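Local coordinates for protein 4-aminobutyrate transaminase (Acinetobacter baumannii, PDB 6WOP) that probably catalyses pyridoxal-phosphate-dependent transfer of the amino group of 4-aminobutyrate to 2-oxoglutarate, as a class-III aminotransferase, at residues F168-P173 with E189-E194; E207-E212 with L252-H257. All coordinates share one frame; numbering follows the deposited sequence. Where two conformers were deposited one is given.

Overall arrangement
Contact 1 comes first along the chain: strand 167-170 runs out through a loop, and helix 181-194 brings residues 189-194 back against the strand, closing a short loop before contact 2 opens. The chain then passes through strand 201-206 to residues 207-212, makes helix 220-233 and strand 236-240, and returns at 252-257 to close the longer loop of contact 2. The two loops therefore stand in series, neither nested nor crossed, with centres about 21 Å apart. Contact 1 ties an outermost strand of the sheet containing strands 131-135, 167-170, 201-206 and 236-240 to a helix; contact 2 joins the connections that follow two inner strands. Tyr-172 OH bridges them, 2.7 Å from Glu-207 O.

Contact 1. Residues F168-P173 with E189-E194; sequences FHARYP and EDIFSE
Ile-191 reaches from helix 189-194 toward strand 168-170 with two of its methyl groups. Its CG1 lies anti to the carbonyl carbon (chi1 -73°) and its chain is extended beyond that, which carries CD1 to the backbone: 3.7 Å from His-169 C and 3.7 Å from Ala-170 N. The same methyl touches the side chain of Ala-170, CD1 to CB 3.8 Å, so it rests over the peptide link and the small residue after it, and it also comes near Phe-168 CB. The other branch, CG2, meets Phe-168 alone, 4.0 Å from its CB. Although the CB of Phe-168 is directed at the helix, its phenyl group leads away, and Ile-191 CG2 lies oblique to the ring. The evidence is thus for apolar packing centred on one isoleucine, with 143 Å² buried in all. Arg-171, further along the segment, folds back: NH2 donates to His-169 O over 2.9 Å, the donor standing above the carbonyl plane and the N-H...O angle a bent 130°. That guanidinium also forms a salt bridge with Glu-194 of the second subunit, and His-169 ND1 is hydrogen-bonded to Asp-195 of that subunit, placing the contact at a subunit interface. The short axes of strand and helix pass 9.0 Å apart at 145°, the helix running roughly back against the strand direction, in the first half of a beta-alpha-beta crossover from strand 167-170 through helix 181-194 to the parallel strand 201-206. Between those two strands lies strand 131-135, which pairs with 167-170 and whose Ile-133 also touches Ile-191, while Phe-192 turns to Ile-229 of helix 220-233 and meets His-233 edge-to-face.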
loop_
_atom_site.group_PDB
_atom_site.type_symbol
_atom_site.label_atom_id
_atom_site.label_comp_id
_atom_site.label_asym_id
_atom_site.label_seq_id
_atom_site.Cartn_x
_atom_site.Cartn_y
_atom_site.Cartn_z
ATOM N N PHE A 168 5.645 -6.644 8.480
ATOM C CA PHE A 168 5.362 -6.487 9.903
ATOM C C PHE A 168 6.567 -6.917 10.717
ATOM O O PHE A 168 7.300 -7.806 10.303
ATOM C CB PHE A 168 4.075 -7.336 10.280
ATOM C CG PHE A 168 2.855 -6.839 9.528
ATOM C CD1 PHE A 168 2.239 -5.630 9.908
ATOM C CD2 PHE A 168 2.385 -7.527 8.420
ATOM C CE1 PHE A 168 1.123 -5.130 9.146
ATOM C CE2 PHE A 168 1.311 -7.046 7.683
ATOM C CZ PHE A 168 0.686 -5.852 8.052
ATOM N N HIS A 169 6.717 -6.357 11.926
ATOM C CA HIS A 169 7.868 -6.680 12.777
ATOM C C HIS A 169 7.489 -7.468 14.019
ATOM O O HIS A 169 6.659 -7.015 14.839
ATOM C CB HIS A 169 8.565 -5.396 13.190
ATOM C CG HIS A 169 9.172 -4.674 12.026
ATOM N ND1 HIS A 169 8.473 -3.735 11.297
ATOM C CD2 HIS A 169 10.390 -4.788 11.436
ATOM C CE1 HIS A 169 9.239 -3.278 10.311
ATOM N NE2 HIS A 169 10.405 -3.906 10.367
ATOM N N ALA A 170 8.166 -8.599 14.214
ATOM C CA ALA A 170 8.077 -9.358 15.468
ATOM C C ALA A 170 9.256 -9.013 16.394
ATOM O O ALA A 170 10.172 -8.269 16.003
ATOM C CB ALA A 170 8.043 -10.861 15.153
ATOM N N ARG A 171 9.248 -9.599 17.589
ATOM C CA ARG A 171 10.324 -9.414 18.527
ATOM C C ARG A 171 11.408 -10.455 18.330
ATOM O O ARG A 171 11.142 -11.616 18.389
ATOM C CB ARG A 171 9.869 -9.591 19.985
ATOM C CG ARG A 171 8.536 -9.035 20.338
ATOM C CD ARG A 171 8.519 -7.551 20.370
ATOM N NE ARG A 171 8.678 -6.833 19.110
ATOM C CZ ARG A 171 7.744 -6.613 18.194
ATOM N NH1 ARG A 171 6.523 -7.112 18.307
ATOM N NH2 ARG A 171 8.060 -5.944 17.137
ATOM N N TYR A 172 12.620 -10.006 18.099
ATOM C CA TYR A 172 13.755 -10.902 18.067
ATOM C C TYR A 172 14.064 -11.419 19.472
ATOM O O TYR A 172 14.021 -10.650 20.441
ATOM C CB TYR A 172 14.957 -10.137 17.516
ATOM C CG TYR A 172 16.079 -10.994 16.972
ATOM C CD1 TYR A 172 16.083 -11.385 15.662
ATOM C CD2 TYR A 172 17.145 -11.414 17.805
ATOM C CE1 TYR A 172 17.110 -12.100 15.147
ATOM C CE2 TYR A 172 18.165 -12.158 17.285
ATOM C CZ TYR A 172 18.150 -12.486 15.957
ATOM O OH TYR A 172 19.219 -13.202 15.421
ATOM N N PRO A 173 14.443 -12.698 19.610
ATOM C CA PRO A 173 14.732 -13.278 20.928
ATOM C C PRO A 173 16.054 -12.760 21.472
ATOM O O PRO A 173 17.111 -12.895 20.820
ATOM C CB PRO A 173 14.791 -14.789 20.637
ATOM C CG PRO A 173 15.150 -14.876 19.170
ATOM C CD PRO A 173 14.416 -13.726 18.549
ATOM N N GLU A 189 3.232 -15.271 16.148
ATOM C CA GLU A 189 1.869 -15.763 16.075
ATOM C C GLU A 189 0.855 -14.620 16.234
ATOM O O GLU A 189 -0.255 -14.690 15.685
ATOM C CB GLU A 189 1.673 -16.863 17.139
ATOM C CG GLU A 189 2.620 -18.063 16.874
ATOM C CD GLU A 189 2.650 -19.081 17.987
ATOM O OE1 GLU A 189 2.452 -18.700 19.188
ATOM O OE2 GLU A 189 2.873 -20.279 17.647
ATOM N N ASP A 190 1.171 -13.601 17.037
ATOM C CA ASP A 190 0.249 -12.464 17.132
ATOM C C ASP A 190 0.138 -11.753 15.782
ATOM O O ASP A 190 -0.908 -11.201 15.448
ATOM C CB ASP A 190 0.738 -11.469 18.204
ATOM C CG ASP A 190 0.614 -12.007 19.640
ATOM O OD1 ASP A 190 -0.066 -13.070 19.884
ATOM O OD2 ASP A 190 1.201 -11.348 20.551
ATOM N N ILE A 191 1.234 -11.694 15.015
ATOM C CA ILE A 191 1.141 -11.111 13.673
ATOM C C ILE A 191 0.137 -11.902 12.830
ATOM O O ILE A 191 -0.711 -11.322 12.133
ATOM C CB ILE A 191 2.547 -11.079 13.021
ATOM C CG1 ILE A 191 3.394 -9.968 13.711
ATOM C CG2 ILE A 191 2.457 -10.767 11.483
ATOM C CD1 ILE A 191 4.873 -9.996 13.276
ATOM N N PHE A 192 0.223 -13.242 12.867
ATOM C CA PHE A 192 -0.772 -14.049 12.139
ATOM C C PHE A 192 -2.169 -13.750 12.640
ATOM O O PHE A 192 -3.155 -13.788 11.869
ATOM C CB PHE A 192 -0.521 -15.541 12.339
ATOM C CG PHE A 192 0.780 -16.034 11.786
ATOM C CD1 PHE A 192 1.331 -15.470 10.681
ATOM C CD2 PHE A 192 1.408 -17.117 12.376
ATOM C CE1 PHE A 192 2.529 -15.966 10.131
ATOM C CE2 PHE A 192 2.610 -17.616 11.846
ATOM C CZ PHE A 192 3.156 -17.035 10.722
ATOM N N SER A 193 -2.304 -13.587 13.970
ATOM C CA SER A 193 -3.631 -13.435 14.540
ATOM C C SER A 193 -4.228 -12.070 14.253
ATOM O O SER A 193 -5.442 -11.932 14.304
ATOM C CB SER A 193 -3.619 -13.615 16.071
ATOM O OG SER A 193 -3.232 -14.915 16.429
ATOM N N GLU A 194 -3.402 -11.051 14.074
ATOM C CA GLU A 194 -3.839 -9.657 14.081
ATOM C C GLU A 194 -3.634 -8.927 12.770
ATOM O O GLU A 194 -4.440 -8.029 12.465
ATOM C CB GLU A 194 -3.095 -8.866 15.182
ATOM C CG GLU A 194 -3.397 -9.487 16.598
ATOM C CD GLU A 194 -2.472 -8.962 17.698
ATOM O OE1 GLU A 194 -1.612 -8.094 17.423
ATOM O OE2 GLU A 194 -2.606 -9.442 18.828
#

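Contact 2. Residues E207-E212 with L252-H257; sequences EPVQGE and LFAMNH
Pro-208 presents its ring to Ala-254 and Met-255, and the side chain of Met-255 shows how the contact is built. From CB the chain leads to CG, which sits beside the backbone N (chi1 -74°) and already lies 3.9 Å from Pro-208 CG. It then bends at chi2 and again at chi3, and the Met-255 side chain crosses that of Pro-208 at about a right angle, with SD 3.7 Å from Pro-208 CG and 4.0 Å from Pro-208 CB. The thioether side chain also touches Ala-239 of strand 236-240. Beside it, Ala-254 CB packs on Pro-208 CB at 3.9 Å, and Val-209 CG2 approaches that methyl more loosely, at 4.3 Å. These apolar pairs join two connections of one mixed sheet: residues 207-212 follow strand 201-206, and the second segment comes after strand 236-240, strands 201-206 and 236-240 being parallel neighbours in that sheet. Both segments are braced from within. Around the short, weakly bonded strand 209-210, Gly-211 N donates to Glu-207 OE2 over 2.8 Å, meeting the carboxylate from above its plane. Phe-253 N donates to Asn-256 OD1 at 3.1 Å with an N-H...O angle of 155°, at the start of the 3-10 segment 254-257. The backbone N atoms of Ala-254 and Met-255 are bound by the two carboxylate oxygens of Glu-241, just beyond strand 236-240.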
loop_
_atom_site.group_PDB
_atom_site.type_symbol
_atom_site.label_atom_id
_atom_site.label_comp_id
_atom_site.label_asym_id
_atom_site.label_seq_id
_atom_site.Cartn_x
_atom_site.Cartn_y
_atom_site.Cartn_z
ATOM N N GLU A 207 18.138 -11.964 10.465
ATOM C CA GLU A 207 19.593 -12.125 10.567
ATOM C C GLU A 207 19.896 -13.167 11.631
ATOM O O GLU A 207 19.469 -12.987 12.787
ATOM C CB GLU A 207 20.210 -10.784 10.954
ATOM C CG GLU A 207 20.063 -9.675 9.907
ATOM C CD GLU A 207 20.182 -8.313 10.546
ATOM O OE1 GLU A 207 19.109 -7.749 10.951
ATOM O OE2 GLU A 207 21.351 -7.836 10.653
ATOM N N PRO A 208 20.620 -14.261 11.312
ATOM C CA PRO A 208 21.048 -15.182 12.387
ATOM C C PRO A 208 21.860 -14.475 13.460
ATOM O O PRO A 208 21.860 -14.921 14.608
ATOM C CB PRO A 208 21.921 -16.241 11.684
ATOM C CG PRO A 208 21.763 -16.044 10.216
ATOM C CD PRO A 208 21.125 -14.644 9.969
ATOM N N VAL A 209 22.564 -13.388 13.143
ATOM C CA VAL A 209 23.171 -12.522 14.155
ATOM C C VAL A 209 22.788 -11.092 13.760
ATOM O O VAL A 209 23.308 -10.571 12.771
ATOM C CB VAL A 209 24.716 -12.654 14.217
ATOM C CG1 VAL A 209 25.195 -11.850 15.379
ATOM C CG2 VAL A 209 25.206 -14.146 14.383
ATOM N N GLN A 210 21.888 -10.435 14.499
ATOM C CA GLN A 210 21.501 -9.094 14.027
ATOM C C GLN A 210 22.724 -8.195 14.049
ATOM O O GLN A 210 23.497 -8.234 14.998
ATOM C CB GLN A 210 20.438 -8.454 14.913
ATOM C CG GLN A 210 19.131 -9.152 14.829
ATOM C CD GLN A 210 18.051 -8.353 15.532
ATOM O OE1 GLN A 210 18.215 -7.927 16.733
ATOM N NE2 GLN A 210 16.931 -8.174 14.839
ATOM N N GLY A 211 22.887 -7.398 12.997
ATOM C CA GLY A 211 24.124 -6.637 12.780
ATOM C C GLY A 211 24.023 -5.246 13.394
ATOM O O GLY A 211 24.403 -5.015 14.542
ATOM N N GLU A 212 23.490 -4.304 12.625
ATOM C CA GLU A 212 23.254 -2.972 13.165
ATOM C C GLU A 212 22.434 -3.025 14.448
ATOM O O GLU A 212 22.565 -2.139 15.291
ATOM C CB GLU A 212 22.551 -2.113 12.109
ATOM C CG GLU A 212 23.181 -2.190 10.707
ATOM C CD GLU A 212 24.667 -1.733 10.631
ATOM O OE1 GLU A 212 25.020 -0.674 11.203
ATOM O OE2 GLU A 212 25.458 -2.429 9.967
ATOM N N LEU A 252 31.627 -20.666 7.790
ATOM C CA LEU A 252 31.520 -19.792 6.619
ATOM C C LEU A 252 30.265 -18.932 6.708
ATOM O O LEU A 252 30.315 -17.696 6.565
ATOM C CB LEU A 252 31.529 -20.618 5.355
ATOM C CG LEU A 252 31.596 -19.825 4.042
ATOM C CD1 LEU A 252 32.902 -19.005 3.985
ATOM C CD2 LEU A 252 31.470 -20.777 2.861
ATOM N N PHE A 253 29.127 -19.561 7.017
ATOM C CA PHE A 253 27.842 -18.887 7.245
ATOM C C PHE A 253 27.454 -19.037 8.713
ATOM O O PHE A 253 27.657 -20.101 9.302
ATOM C CB PHE A 253 26.730 -19.522 6.422
ATOM C CG PHE A 253 26.882 -19.270 4.926
ATOM C CD1 PHE A 253 26.457 -18.086 4.381
ATOM C CD2 PHE A 253 27.493 -20.209 4.119
ATOM C CE1 PHE A 253 26.643 -17.831 3.017
ATOM C CE2 PHE A 253 27.669 -19.963 2.754
ATOM C CZ PHE A 253 27.234 -18.777 2.217
ATOM N N ALA A 254 26.859 -18.003 9.302
ATOM C CA ALA A 254 26.366 -18.186 10.670
ATOM C C ALA A 254 25.377 -19.348 10.739
ATOM O O ALA A 254 25.310 -20.050 11.743
ATOM C CB ALA A 254 25.692 -16.900 11.139
ATOM N N MET A 255 24.608 -19.570 9.674
ATOM C CA MET A 255 23.619 -20.652 9.683
ATOM C C MET A 255 24.309 -21.999 9.777
ATOM O O MET A 255 23.682 -22.995 10.154
ATOM C CB MET A 255 22.772 -20.581 8.406
ATOM C CG MET A 255 21.748 -19.454 8.346
ATOM S SD MET A 255 20.591 -19.529 9.740
ATOM C CE MET A 255 19.806 -21.117 9.392
ATOM N N ASN A 256 25.627 -22.054 9.494
ATOM C CA ASN A 256 26.327 -23.330 9.655
ATOM C C ASN A 256 26.424 -23.780 11.088
ATOM O O ASN A 256 26.750 -24.944 11.322
ATOM C CB ASN A 256 27.750 -23.275 9.094
ATOM C CG ASN A 256 27.761 -23.355 7.576
ATOM O OD1 ASN A 256 28.397 -22.552 6.891
ATOM N ND2 ASN A 256 27.136 -24.404 7.049
ATOM N N HIS A 257 26.184 -22.896 12.047
ATOM C CA HIS A 257 26.167 -23.305 13.455
ATOM C C HIS A 257 24.877 -24.005 13.862
ATOM O O HIS A 257 24.774 -24.434 15.016
ATOM C CB HIS A 257 26.345 -22.099 14.375
ATOM C CG HIS A 257 27.632 -21.342 14.150
ATOM N ND1 HIS A 257 28.740 -21.494 14.961
ATOM C CD2 HIS A 257 27.958 -20.408 13.225
ATOM C CE1 HIS A 257 29.711 -20.698 14.520
ATOM N NE2 HIS A 257 29.245 -20.003 13.485
#